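Local coordinates for small heat shock protein hsp20 family (Sulfolobus solfataricus, PDB 4RZK) that probably binds unfolded proteins as a small heat shock chaperone, this chain being its alpha-crystallin domain, the conserved part of the family, at residues G42-I47 with E59-E65; E25-V29 with D53-Y57. All coordinates share one frame; numbering follows the deposited sequence.

Contact 1: G42-I47 with E59-E65; sequences GKKLVI and EIDLPAE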
loop_
_atom_site.group_PDB
_atom_site.type_symbol
_atom_site.label_atom_id
_atom_site.label_comp_id
_atom_site.label_asym_id
_atom_site.label_seq_id
_atom_site.Cartn_x
_atom_site.Cartn_y
_atom_site.Cartn_z
ATOM N N GLY A 42 17.415 -6.180 -21.373
ATOM C CA GLY A 42 17.634 -5.631 -20.054
ATOM C C GLY A 42 16.671 -4.581 -19.566
ATOM O O GLY A 42 16.316 -4.552 -18.414
ATOM N N LYS A 43 16.277 -3.695 -20.459
ATOM C CA LYS A 43 15.776 -2.379 -20.111
ATOM C C LYS A 43 14.493 -2.240 -19.289
ATOM O O LYS A 43 14.394 -1.328 -18.482
ATOM C CB LYS A 43 15.708 -1.505 -21.363
ATOM C CG LYS A 43 16.978 -0.714 -21.623
ATOM C CD LYS A 43 17.836 -1.365 -22.693
ATOM C CE LYS A 43 17.351 -1.008 -24.091
ATOM N NZ LYS A 43 17.716 -2.046 -25.093
ATOM N N LYS A 44 13.498 -3.082 -19.516
ATOM C CA LYS A 44 12.187 -2.846 -18.921
ATOM C C LYS A 44 11.649 -3.926 -17.982
ATOM O O LYS A 44 11.718 -5.106 -18.272
ATOM C CB LYS A 44 11.173 -2.508 -20.017
ATOM C CG LYS A 44 9.952 -3.402 -20.082
ATOM C CD LYS A 44 9.049 -2.975 -21.225
ATOM C CE LYS A 44 9.233 -1.503 -21.539
ATOM N NZ LYS A 44 8.717 -1.136 -22.883
ATOM N N LEU A 45 11.113 -3.500 -16.847
ATOM C CA LEU A 45 10.536 -4.418 -15.876
ATOM C C LEU A 45 9.033 -4.256 -15.778
ATOM O O LEU A 45 8.525 -3.158 -15.691
ATOM C CB LEU A 45 11.151 -4.228 -14.499
ATOM C CG LEU A 45 10.480 -5.122 -13.466
ATOM C CD1 LEU A 45 10.955 -6.549 -13.595
ATOM C CD2 LEU A 45 10.702 -4.620 -12.061
ATOM N N VAL A 46 8.333 -5.372 -15.792
ATOM C CA VAL A 46 6.880 -5.370 -15.875
ATOM C C VAL A 46 6.211 -6.052 -14.690
ATOM O O VAL A 46 6.449 -7.228 -14.422
ATOM C CB VAL A 46 6.416 -6.043 -17.175
ATOM C CG1 VAL A 46 4.929 -6.366 -17.119
ATOM C CG2 VAL A 46 6.736 -5.141 -18.352
ATOM N N ILE A 47 5.361 -5.313 -13.985
ATOM C CA ILE A 47 4.690 -5.814 -12.788
ATOM C C ILE A 47 3.170 -5.863 -12.900
ATOM O O ILE A 47 2.537 -4.878 -13.224
ATOM C CB ILE A 47 5.025 -4.942 -11.574
ATOM C CG1 ILE A 47 6.499 -5.018 -11.237
ATOM C CG2 ILE A 47 4.210 -5.367 -10.376
ATOM C CD1 ILE A 47 6.988 -3.812 -10.484
ATOM N N GLU A 59 4.892 -0.658 -15.830
ATOM C CA GLU A 59 6.066 -1.018 -16.586
ATOM C C GLU A 59 7.137 0.026 -16.381
ATOM O O GLU A 59 6.868 1.213 -16.408
ATOM C CB GLU A 59 5.735 -1.255 -18.052
ATOM C CG GLU A 59 5.958 -0.092 -18.986
ATOM C CD GLU A 59 5.449 -0.399 -20.374
ATOM O OE1 GLU A 59 5.510 0.486 -21.243
ATOM O OE2 GLU A 59 4.981 -1.530 -20.587
ATOM N N ILE A 60 8.349 -0.433 -16.127
ATOM C CA ILE A 60 9.441 0.445 -15.789
ATOM C C ILE A 60 10.580 0.297 -16.753
ATOM O O ILE A 60 10.998 -0.806 -17.048
ATOM C CB ILE A 60 10.013 0.105 -14.419
ATOM C CG1 ILE A 60 9.069 0.557 -13.313
ATOM C CG2 ILE A 60 11.372 0.747 -14.262
ATOM C CD1 ILE A 60 8.466 -0.589 -12.545
ATOM N N ASP A 61 11.103 1.417 -17.221
ATOM C CA ASP A 61 12.277 1.390 -18.054
ATOM C C ASP A 61 13.453 1.486 -17.123
ATOM O O ASP A 61 13.608 2.457 -16.412
ATOM C CB ASP A 61 12.277 2.578 -19.004
ATOM C CG ASP A 61 11.019 2.658 -19.829
ATOM O OD1 ASP A 61 10.902 1.913 -20.816
ATOM O OD2 ASP A 61 10.140 3.469 -19.493
ATOM N N LEU A 62 14.283 0.462 -17.132
ATOM C CA LEU A 62 15.433 0.385 -16.260
ATOM C C LEU A 62 16.617 1.201 -16.742
ATOM O O LEU A 62 16.813 1.374 -17.929
ATOM C CB LEU A 62 15.821 -1.069 -16.062
ATOM C CG LEU A 62 14.706 -1.920 -15.470
ATOM C CD1 LEU A 62 14.970 -3.392 -15.699
ATOM C CD2 LEU A 62 14.552 -1.627 -13.994
ATOM N N PRO A 63 17.413 1.688 -15.804
ATOM C CA PRO A 63 18.625 2.439 -16.115
ATOM C C PRO A 63 19.639 1.591 -16.861
ATOM O O PRO A 63 20.364 2.118 -17.682
ATOM C CB PRO A 63 19.161 2.845 -14.744
ATOM C CG PRO A 63 18.225 2.269 -13.738
ATOM C CD PRO A 63 16.950 1.976 -14.448
ATOM N N ALA A 64 19.676 0.295 -16.587
ATOM C CA ALA A 64 20.600 -0.591 -17.275
ATOM C C ALA A 64 19.974 -1.934 -17.583
ATOM O O ALA A 64 19.061 -2.364 -16.903
ATOM C CB ALA A 64 21.854 -0.784 -16.450
ATOM N N GLU A 65 20.490 -2.616 -18.594
ATOM C CA GLU A 65 19.968 -3.919 -18.946
ATOM C C GLU A 65 20.194 -4.841 -17.769
ATOM O O GLU A 65 21.163 -4.700 -17.055
ATOM C CB GLU A 65 20.667 -4.462 -20.191
ATOM C CG GLU A 65 20.445 -3.643 -21.450
ATOM C CD GLU A 65 20.609 -4.464 -22.718
ATOM O OE1 GLU A 65 21.156 -5.582 -22.641
ATOM O OE2 GLU A 65 20.192 -3.995 -23.798
#

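Contact 2: E25-V29 with D53-Y57; sequences EVPGV and DRQYY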
loop_
_atom_site.group_PDB
_atom_site.type_symbol
_atom_site.label_atom_id
_atom_site.label_comp_id
_atom_site.label_asym_id
_atom_site.label_seq_id
_atom_site.Cartn_x
_atom_site.Cartn_y
_atom_site.Cartn_z
ATOM N N GLU A 25 4.391 -0.347 -4.573
ATOM C CA GLU A 25 3.322 -0.489 -3.629
ATOM C C GLU A 25 2.118 -0.990 -4.338
ATOM O O GLU A 25 1.593 -0.353 -5.224
ATOM C CB GLU A 25 2.959 0.842 -3.068
ATOM C CG GLU A 25 4.088 1.547 -2.406
ATOM C CD GLU A 25 3.554 2.648 -1.567
ATOM O OE1 GLU A 25 2.366 2.955 -1.680
ATOM O OE2 GLU A 25 4.317 3.203 -0.768
ATOM N N VAL A 26 1.652 -2.130 -3.897
ATOM C CA VAL A 26 0.495 -2.730 -4.496
ATOM C C VAL A 26 -0.412 -3.284 -3.411
ATOM O O VAL A 26 -0.638 -4.475 -3.348
ATOM C CB VAL A 26 0.960 -3.889 -5.368
ATOM C CG1 VAL A 26 -0.145 -4.900 -5.552
ATOM C CG2 VAL A 26 1.489 -3.387 -6.687
ATOM N N PRO A 27 -0.957 -2.434 -2.556
ATOM C CA PRO A 27 -1.731 -2.991 -1.452
ATOM C C PRO A 27 -3.109 -3.495 -1.881
ATOM O O PRO A 27 -3.702 -2.976 -2.826
ATOM C CB PRO A 27 -1.847 -1.818 -0.487
ATOM C CG PRO A 27 -1.770 -0.618 -1.351
ATOM C CD PRO A 27 -0.858 -0.964 -2.479
ATOM N N GLY A 28 -3.590 -4.509 -1.165
ATOM C CA GLY A 28 -4.862 -5.123 -1.434
ATOM C C GLY A 28 -4.622 -6.523 -1.918
ATOM O O GLY A 28 -5.417 -7.426 -1.695
ATOM N N VAL A 29 -3.483 -6.706 -2.555
ATOM C CA VAL A 29 -3.223 -7.891 -3.333
ATOM C C VAL A 29 -2.386 -8.901 -2.567
ATOM O O VAL A 29 -1.461 -8.527 -1.871
ATOM C CB VAL A 29 -2.534 -7.492 -4.645
ATOM C CG1 VAL A 29 -2.062 -8.691 -5.391
ATOM C CG2 VAL A 29 -3.489 -6.680 -5.495
ATOM N N ASP A 53 -10.765 -6.573 -5.409
ATOM C CA ASP A 53 -10.905 -5.162 -5.138
ATOM C C ASP A 53 -9.978 -4.252 -5.925
ATOM O O ASP A 53 -10.393 -3.204 -6.384
ATOM C CB ASP A 53 -10.819 -4.907 -3.647
ATOM C CG ASP A 53 -11.888 -5.640 -2.886
ATOM O OD1 ASP A 53 -13.059 -5.249 -2.996
ATOM O OD2 ASP A 53 -11.561 -6.616 -2.193
ATOM N N ARG A 54 -8.726 -4.655 -6.076
ATOM C CA ARG A 54 -7.713 -3.805 -6.680
ATOM C C ARG A 54 -6.864 -4.495 -7.733
ATOM O O ARG A 54 -6.436 -5.611 -7.537
ATOM C CB ARG A 54 -6.833 -3.209 -5.587
ATOM C CG ARG A 54 -7.405 -1.935 -5.011
ATOM C CD ARG A 54 -6.837 -1.613 -3.654
ATOM N NE ARG A 54 -7.660 -2.151 -2.590
ATOM C CZ ARG A 54 -8.421 -1.413 -1.805
ATOM N NH1 ARG A 54 -9.143 -1.977 -0.861
ATOM N NH2 ARG A 54 -8.459 -0.110 -1.971
ATOM N N GLN A 55 -6.630 -3.827 -8.854
ATOM C CA GLN A 55 -5.749 -4.366 -9.877
ATOM C C GLN A 55 -4.683 -3.365 -10.343
ATOM O O GLN A 55 -4.995 -2.222 -10.586
ATOM C CB GLN A 55 -6.565 -4.933 -11.045
ATOM C CG GLN A 55 -7.796 -4.137 -11.453
ATOM C CD GLN A 55 -8.989 -4.362 -10.560
ATOM O OE1 GLN A 55 -9.362 -5.486 -10.279
ATOM N NE2 GLN A 55 -9.595 -3.283 -10.114
ATOM N N TYR A 56 -3.431 -3.797 -10.439
ATOM C CA TYR A 56 -2.345 -2.907 -10.825
ATOM C C TYR A 56 -1.538 -3.448 -11.981
ATOM O O TYR A 56 -1.336 -4.636 -12.088
ATOM C CB TYR A 56 -1.373 -2.674 -9.676
ATOM C CG TYR A 56 -1.959 -2.365 -8.328
ATOM C CD1 TYR A 56 -1.918 -1.089 -7.819
ATOM C CD2 TYR A 56 -2.501 -3.354 -7.544
ATOM C CE1 TYR A 56 -2.432 -0.802 -6.579
ATOM C CE2 TYR A 56 -3.012 -3.073 -6.305
ATOM C CZ TYR A 56 -2.975 -1.794 -5.831
ATOM O OH TYR A 56 -3.479 -1.505 -4.594
ATOM N N TYR A 57 -1.084 -2.551 -12.842
ATOM C CA TYR A 57 -0.087 -2.856 -13.847
ATOM C C TYR A 57 0.907 -1.720 -13.920
ATOM O O TYR A 57 0.523 -0.573 -13.949
ATOM C CB TYR A 57 -0.750 -3.077 -15.202
ATOM C CG TYR A 57 0.194 -3.276 -16.353
ATOM C CD1 TYR A 57 0.531 -4.541 -16.789
ATOM C CD2 TYR A 57 0.729 -2.200 -17.021
ATOM C CE1 TYR A 57 1.389 -4.722 -17.852
ATOM C CE2 TYR A 57 1.586 -2.375 -18.077
ATOM C CZ TYR A 57 1.910 -3.636 -18.486
ATOM O OH TYR A 57 2.762 -3.793 -19.536
#

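Contact 1: G42-I47 with E59-E65
Lys43 and Glu65 lie side by side and point the same way. Lys43 NZ stands 3.4 Å from Glu65 OE2, which makes a salt bridge with only a weak hydrogen bond in it. The lysine chain bends twice, at chi2 (101°) and chi3 (82°), and this lays its CD against Glu65 CG at 3.7 Å. Methylenes therefore touch as well as charges, and both residues are solvent-exposed. The third main participant, Leu62, turns inward. Its CD1 meets Leu45 CB at 4.1 Å, and both leucines also touch Val22 of strand 19-25 across the beta sandwich of the alpha-crystallin domain. The segments belong to the antiparallel hairpin of strands 44-50 and 55-61, whose parts 44-47 and 59-61 run at 165° to each other. Leu45 and Ile60 form a hydrogen-bonded pair: Leu45 N to Ile60 O is 2.7 Å and Ile60 N to Leu45 O is 2.8 Å. On the same face as Leu45, the end methyl Ile47 CD1 meets Ile60 CD1 at 4.1 Å, the two side chains crossing at a slant. The other face carries Lys44, Val46, Glu59 and Asp61. There Val46 CG2 packs on Glu59 CB. Lys44 NZ makes a long salt bridge of 4.0 Å to Glu59 OE1, while its stronger partner is Asn40.

Contact 2: E25-V29 with D53-Y57
The Tyr56 ring has the backbone of Val26 over one face and Val29 at its edge. Val26 CA stands 4.0 Å from the ring centroid and 16° off the ring normal, a CH-pi contact. Val29 CG2 lies in the ring plane at the edge, 3.7 Å from Tyr56 CE2. Pro27 O is also near that plane, beside the hydroxyl. The residues from Val26 to Val29 form a type II beta turn. It follows strand 19-25 and lies against the start of strand 55-61 in the beta sandwich of the alpha-crystallin domain. Gly28 takes a phi of 113° in the turn, where a beta carbon would run into the preceding carbonyl oxygen. Tyr56 has CG anti to its carbonyl carbon (chi1 -46°), and from there the ring reaches across to the turn. Its OH donates to Pro27 O, though the modelled length of 2.3 Å is doubtful. The Pro27 side chain runs at about a right angle to that of Tyr56, with CD 4.1 Å from Tyr56 CZ. Both methyls of Val26 also meet the ring, CG1 at 3.5 Å from Tyr56 CD2 and CG2 nearer Tyr56 CG. With an alanine here both methyls go, which is likely to open a gap beside Tyr56 CD2 and CG and leave the ring less firmly held on that side. Arg54 points toward the turn and bends at chi3, which brings its NE near Gly28 CA. Its NH2 forms a salt bridge with Glu25 of the second subunit. The contact is therefore part of the dimer interface, where Pro27 also packs on Pro27 of the second subunit. Within the chain, Arg54 CD approaches Pro27 O to 3.5 Å.

Overall arrangement
Contact 1 and contact 2 share strand 55-61. Contact 2 uses its start and contact 1 its end. Their centres are about 20 Å apart, on opposite sides of the chain's centre. Along the sequence their segments alternate, so 42-47 falls between 25-29 and 53-57. Tyr57, which points away from 25-29, bridges to contact 1: its CE1 packs against Val46 CG1 at 4.0 Å. A weak hydrogen bond between the Tyr57 hydroxyl and Glu59 is a second link along the strand. Contact 1 pairs neighbouring strands within one chain, and the second subunit does not touch it. Contact 2 joins the turn after strand 19-25 to strand 55-61, and its residues bond to that subunit.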